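Local coordinates for putative GH105 family protein (Salmonella enterica subsp. enterica serovar Paratyphi A, PDB 3QWT) that is of unknown function but has an alpha/alpha toroid fold and is possibly a GH105 hydrolase that releases unsaturated uronic acid residues from oligosaccharides, at residues L292-T297 and G336-T341; G279-L284 and E322-G327. One frame throughout, in Å; residues are numbered along the deposited sequence.

How the contacts relate
Both contacts lie on the same side of the centre of the chain, their own centres about 9 Å apart, and each joins a loop to a helix or a helix start. Along the chain the segments alternate: 279-284, then 292-297, then 322-327, then 336-341, so the two pairings interleave. Contact 1 sets the first turn of helix 294-309 against the loop after helix 318-330; contact 2 sets the loop before helix 294-309 against helix 318-330 itself. They meet directly where Glu293 N lies 3.0 Å from Trp281 O, a probable hydrogen bond, so two successive helices of the toroid and the loops at their ends are joined to each other.

Contact 1: residues L292-T297 and G336-T341; sequences LEASAT and GELLQT
Ala294 and Gln340 meet at the start of a helix, where a backbone bond and a small methyl group share one carbonyl. Ala294 N donates to Gln340 O at 2.8 Å. The CB of the same alanine points toward the loop and lies 3.5 Å from Gln340 O, so the oxygen is approached by both the amide and the methyl. Gln340 is the centre of an inverse gamma turn; the turn is closed by Thr341 N bonding to Leu339 O, and the Gln340 carbonyl faces the helix start.

Leu338 packs on the methyl from the loop side, CG of Leu338 standing 3.8 Å from CB of Ala294. Its CG is anti to the backbone N (chi1 -173°), a torsion that carries the branched end toward the helix, and CD2 reaches on to the backbone of Ser295.

Glu293 is the N-cap residue. Its chain bends at chi2 (-75°), folding the carboxylate back over the first turn. OE2 uses its syn lone pair to accept from Ala296 N at 2.6 Å, while OE1 takes two donors from Ser295: Ser295 N comes from above the carboxylate plane and Ser295 OG from the syn side, at 2.5 Å from OE1. Bonds to both oxygens fix the rotation of the group, and OE1 also lies 3.4 Å from CA of Thr341. Within the loop, Thr341 OG1 donates to Leu338 O, bridging across the turn from the residue just before it.

Further out, Ser342 N is a third donor to the same OE1, and Arg232 of helix 231-248 bonds to Ser295 OG. Leu338 rests on Ala369 of helix 363-377, Ser295 and Thr341 both touch Tyr364 there, and Thr297 faces Ala324 and Ile328 of helix 318-330.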
loop_
_atom_site.group_PDB
_atom_site.type_symbol
_atom_site.label_atom_id
_atom_site.label_comp_id
_atom_site.label_asym_id
_atom_site.label_seq_id
_atom_site.Cartn_x
_atom_site.Cartn_y
_atom_site.Cartn_z
ATOM N N LEU A 292 41.425 36.572 10.042
ATOM C CA LEU A 292 40.822 35.541 9.223
ATOM C C LEU A 292 40.871 34.223 9.998
ATOM O O LEU A 292 41.767 34.016 10.810
ATOM C CB LEU A 292 41.590 35.424 7.911
ATOM C CG LEU A 292 41.609 36.720 7.103
ATOM C CD1 LEU A 292 42.592 36.614 5.970
ATOM C CD2 LEU A 292 40.215 37.026 6.583
ATOM N N GLU A 293 39.906 33.339 9.769
ATOM C CA GLU A 293 39.901 32.076 10.482
ATOM C C GLU A 293 39.682 30.908 9.519
ATOM O O GLU A 293 38.642 30.794 8.852
ATOM C CB GLU A 293 38.870 32.110 11.611
ATOM C CG GLU A 293 39.124 31.120 12.738
ATOM C CD GLU A 293 38.774 29.689 12.353
ATOM O OE1 GLU A 293 39.533 28.764 12.694
ATOM O OE2 GLU A 293 37.733 29.489 11.710
ATOM N N ALA A 294 40.687 30.047 9.463
ATOM C CA ALA A 294 40.760 28.955 8.504
ATOM C C ALA A 294 39.737 27.817 8.685
ATOM O O ALA A 294 39.267 27.239 7.704
ATOM C CB ALA A 294 42.178 28.392 8.481
ATOM N N SER A 295 39.392 27.483 9.919
ATOM C CA SER A 295 38.550 26.313 10.121
ATOM C C SER A 295 37.108 26.622 9.727
ATOM O O SER A 295 36.445 25.811 9.076
ATOM C CB SER A 295 38.644 25.782 11.553
ATOM O OG SER A 295 38.120 26.694 12.503
ATOM N N ALA A 296 36.627 27.795 10.123
ATOM C CA ALA A 296 35.323 28.278 9.665
ATOM C C ALA A 296 35.329 28.314 8.144
ATOM O O ALA A 296 34.430 27.776 7.493
ATOM C CB ALA A 296 35.033 29.668 10.233
ATOM N N THR A 297 36.360 28.950 7.584
ATOM C CA THR A 297 36.551 29.006 6.134
ATOM C C THR A 297 36.429 27.608 5.496
ATOM O O THR A 297 35.808 27.453 4.446
ATOM C CB THR A 297 37.918 29.662 5.759
ATOM O OG1 THR A 297 37.989 30.988 6.297
ATOM C CG2 THR A 297 38.079 29.741 4.254
ATOM N N GLY A 336 51.586 19.994 7.745
ATOM C CA GLY A 336 50.213 19.576 7.512
ATOM C C GLY A 336 49.189 20.221 8.434
ATOM O O GLY A 336 48.038 19.809 8.466
ATOM N N GLU A 337 49.617 21.235 9.175
ATOM C CA GLU A 337 48.788 21.897 10.172
ATOM C C GLU A 337 48.021 23.016 9.517
ATOM O O GLU A 337 48.604 23.843 8.818
ATOM C CB GLU A 337 49.676 22.474 11.279
ATOM C CG GLU A 337 49.000 23.473 12.216
ATOM C CD GLU A 337 49.962 24.028 13.267
ATOM O OE1 GLU A 337 51.190 23.882 13.078
ATOM O OE2 GLU A 337 49.497 24.604 14.279
ATOM N N LEU A 338 46.709 23.041 9.727
ATOM C CA LEU A 338 45.895 24.113 9.173
ATOM C C LEU A 338 46.190 25.368 9.966
ATOM O O LEU A 338 45.859 25.442 11.145
ATOM C CB LEU A 338 44.402 23.769 9.230
ATOM C CG LEU A 338 43.507 24.788 8.516
ATOM C CD1 LEU A 338 43.909 24.904 7.065
ATOM C CD2 LEU A 338 42.017 24.433 8.632
ATOM N N LEU A 339 46.810 26.353 9.320
ATOM C CA LEU A 339 47.390 27.484 10.048
ATOM C C LEU A 339 46.451 28.303 10.949
ATOM O O LEU A 339 46.517 28.187 12.174
ATOM C CB LEU A 339 48.210 28.388 9.115
ATOM C CG LEU A 339 49.509 27.718 8.658
ATOM C CD1 LEU A 339 50.293 28.596 7.681
ATOM C CD2 LEU A 339 50.362 27.325 9.867
ATOM N N GLN A 340 45.590 29.126 10.367
ATOM C CA GLN A 340 44.796 30.058 11.169
ATOM C C GLN A 340 43.566 29.443 11.861
ATOM O O GLN A 340 42.442 29.913 11.677
ATOM C CB GLN A 340 44.351 31.229 10.302
ATOM C CG GLN A 340 45.469 32.125 9.876
ATOM C CD GLN A 340 45.676 33.270 10.843
ATOM O OE1 GLN A 340 44.820 34.145 10.984
ATOM N NE2 GLN A 340 46.814 33.267 11.521
ATOM N N THR A 341 43.774 28.405 12.660
ATOM C CA THR A 341 42.694 27.812 13.435
ATOM C C THR A 341 42.551 28.492 14.808
ATOM O O THR A 341 43.541 28.690 15.508
ATOM C CB THR A 341 42.948 26.308 13.657
ATOM O OG1 THR A 341 43.114 25.649 12.393
ATOM C CG2 THR A 341 41.805 25.676 14.454
#

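Contact 2: residues G279-L284 and E322-G327; sequences GLWHTL and EKAIRG
Gly279 and Ala324 bring a loop backbone against a helix of the alpha/alpha toroid, their CA atoms 4.1 Å apart. No hydrogen bond spans the two segments. The closest approach is instead a CA-H...O contact, Gly279 O lying 3.1 Å from CA of Ala324 with an angle of 137° at the hydrogen. Such closeness is possible because Gly279 has no side chain: one placed here would run into Lys323 O, and the backbone angles alone would press it against the carbonyl O of the residue before. CB of Lys323 flanks the same glycine, while the rest of that long chain extends away from the loop.

Two side chains widen the contact. Trp281 presents the edge of its indole, with Ala324 CB near the ring plane and 3.6 Å from CZ3, so the methyl meets the rim of the six-membered ring and not its face. CG of Trp281 is anti to the carbonyl carbon (chi1 -82°), which sets the indole alongside the loop with its benzo end reaching the helix. Leu280 reaches over the backbone of the following turn, CD1 of Leu280 being 3.8 Å from both C and CA of Gly327; the lack of a side chain at Gly327 makes room for this methyl.

In the second shell, the indole is held by a bond from NE1 to Leu271 O near the end of helix 255-272, and Phe300 of helix 294-309 meets it edge-to-face. Thr297 OG1 of that helix is bonded to Trp281 N, and its side chain touches Leu280. Gln275 NE2 donates to Gly279 O, the oxygen that also lies 3.3 Å from CB of Ala324.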
loop_
_atom_site.group_PDB
_atom_site.type_symbol
_atom_site.label_atom_id
_atom_site.label_comp_id
_atom_site.label_asym_id
_atom_site.label_seq_id
_atom_site.Cartn_x
_atom_site.Cartn_y
_atom_site.Cartn_z
ATOM N N GLY A 279 40.191 34.540 0.015
ATOM C CA GLY A 279 39.333 33.377 -0.082
ATOM C C GLY A 279 38.930 32.883 1.292
ATOM O O GLY A 279 38.143 31.944 1.418
ATOM N N LEU A 280 39.477 33.523 2.322
ATOM C CA LEU A 280 39.134 33.210 3.702
ATOM C C LEU A 280 38.071 34.162 4.235
ATOM O O LEU A 280 37.765 35.168 3.599
ATOM C CB LEU A 280 40.373 33.260 4.591
ATOM C CG LEU A 280 41.065 31.907 4.814
ATOM C CD1 LEU A 280 41.797 31.407 3.564
ATOM C CD2 LEU A 280 42.013 32.004 5.987
ATOM N N TRP A 281 37.510 33.834 5.396
ATOM C CA TRP A 281 36.505 34.682 6.035
ATOM C C TRP A 281 36.971 35.165 7.391
ATOM O O TRP A 281 37.684 34.442 8.088
ATOM C CB TRP A 281 35.196 33.915 6.238
ATOM C CG TRP A 281 34.340 33.862 5.057
ATOM C CD1 TRP A 281 33.323 34.719 4.732
ATOM C CD2 TRP A 281 34.394 32.886 4.021
ATOM N NE1 TRP A 281 32.735 34.328 3.556
ATOM C CE2 TRP A 281 33.374 33.204 3.096
ATOM C CE3 TRP A 281 35.201 31.766 3.786
ATOM C CZ2 TRP A 281 33.141 32.441 1.952
ATOM C CZ3 TRP A 281 34.971 31.011 2.651
ATOM C CH2 TRP A 281 33.950 31.353 1.746
ATOM N N HIS A 282 36.538 36.370 7.770
ATOM C CA HIS A 282 36.871 36.951 9.072
ATOM C C HIS A 282 36.147 36.257 10.242
ATOM O O HIS A 282 34.980 35.859 10.126
ATOM C CB HIS A 282 36.579 38.450 9.071
ATOM C CG HIS A 282 37.334 39.211 8.026
ATOM N ND1 HIS A 282 38.627 39.660 8.218
ATOM C CD2 HIS A 282 36.980 39.614 6.782
ATOM C CE1 HIS A 282 39.032 40.304 7.140
ATOM N NE2 HIS A 282 38.051 40.296 6.254
ATOM N N THR A 283 36.849 36.116 11.366
ATOM C CA THR A 283 36.343 35.358 12.509
ATOM C C THR A 283 35.086 36.008 13.081
ATOM O O THR A 283 34.200 35.326 13.609
ATOM C CB THR A 283 37.421 35.155 13.596
ATOM O OG1 THR A 283 37.017 34.104 14.474
ATOM C CG2 THR A 283 37.648 36.432 14.396
ATOM N N LEU A 284 35.010 37.330 12.978
ATOM C CA LEU A 284 33.718 38.000 13.028
ATOM C C LEU A 284 33.432 38.390 11.599
ATOM O O LEU A 284 34.104 39.268 11.046
ATOM C CB LEU A 284 33.742 39.228 13.919
ATOM C CG LEU A 284 33.216 39.143 15.350
ATOM C CD1 LEU A 284 32.697 37.765 15.698
ATOM C CD2 LEU A 284 34.285 39.602 16.333
ATOM N N GLU A 322 35.783 27.847 -4.804
ATOM C CA GLU A 322 37.095 27.733 -5.443
ATOM C C GLU A 322 38.146 28.650 -4.826
ATOM O O GLU A 322 39.285 28.232 -4.601
ATOM C CB GLU A 322 36.976 28.014 -6.942
ATOM C CG GLU A 322 38.301 28.083 -7.674
ATOM C CD GLU A 322 38.961 26.727 -7.831
ATOM O OE1 GLU A 322 38.251 25.703 -7.678
ATOM O OE2 GLU A 322 40.188 26.693 -8.112
ATOM N N LYS A 323 37.773 29.898 -4.559
ATOM C CA LYS A 323 38.683 30.812 -3.877
ATOM C C LYS A 323 39.017 30.283 -2.485
ATOM O O LYS A 323 40.185 30.190 -2.120
ATOM C CB LYS A 323 38.096 32.217 -3.782
ATOM C CG LYS A 323 37.754 32.807 -5.126
ATOM C CD LYS A 323 37.375 34.270 -5.018
ATOM C CE LYS A 323 36.984 34.816 -6.389
ATOM N NZ LYS A 323 36.493 36.218 -6.313
ATOM N N ALA A 324 37.993 29.932 -1.710
ATOM C CA ALA A 324 38.231 29.435 -0.359
ATOM C C ALA A 324 39.148 28.216 -0.365
ATOM O O ALA A 324 39.998 28.072 0.502
ATOM C CB ALA A 324 36.913 29.116 0.352
ATOM N N ILE A 325 38.964 27.332 -1.335
ATOM C CA ILE A 325 39.767 26.115 -1.409
ATOM C C ILE A 325 41.239 26.436 -1.695
ATOM O O ILE A 325 42.144 25.836 -1.115
ATOM C CB ILE A 325 39.221 25.124 -2.460
ATOM C CG1 ILE A 325 37.921 24.450 -1.966
ATOM C CG2 ILE A 325 40.258 24.072 -2.775
ATOM C CD1 ILE A 325 38.097 23.567 -0.722
ATOM N N ARG A 326 41.476 27.389 -2.589
ATOM C CA ARG A 326 42.835 27.833 -2.872
ATOM C C ARG A 326 43.449 28.416 -1.603
ATOM O O ARG A 326 44.565 28.065 -1.220
ATOM C CB ARG A 326 42.848 28.853 -4.019
ATOM C CG ARG A 326 42.744 28.216 -5.399
ATOM C CD ARG A 326 42.336 29.213 -6.468
ATOM N NE ARG A 326 41.981 28.526 -7.705
ATOM C CZ ARG A 326 42.599 28.699 -8.869
ATOM N NH1 ARG A 326 43.600 29.565 -8.976
ATOM N NH2 ARG A 326 42.204 28.018 -9.935
ATOM N N GLY A 327 42.694 29.289 -0.942
ATOM C CA GLY A 327 43.084 29.829 0.347
ATOM C C GLY A 327 43.417 28.764 1.383
ATOM O O GLY A 327 44.421 28.884 2.096
#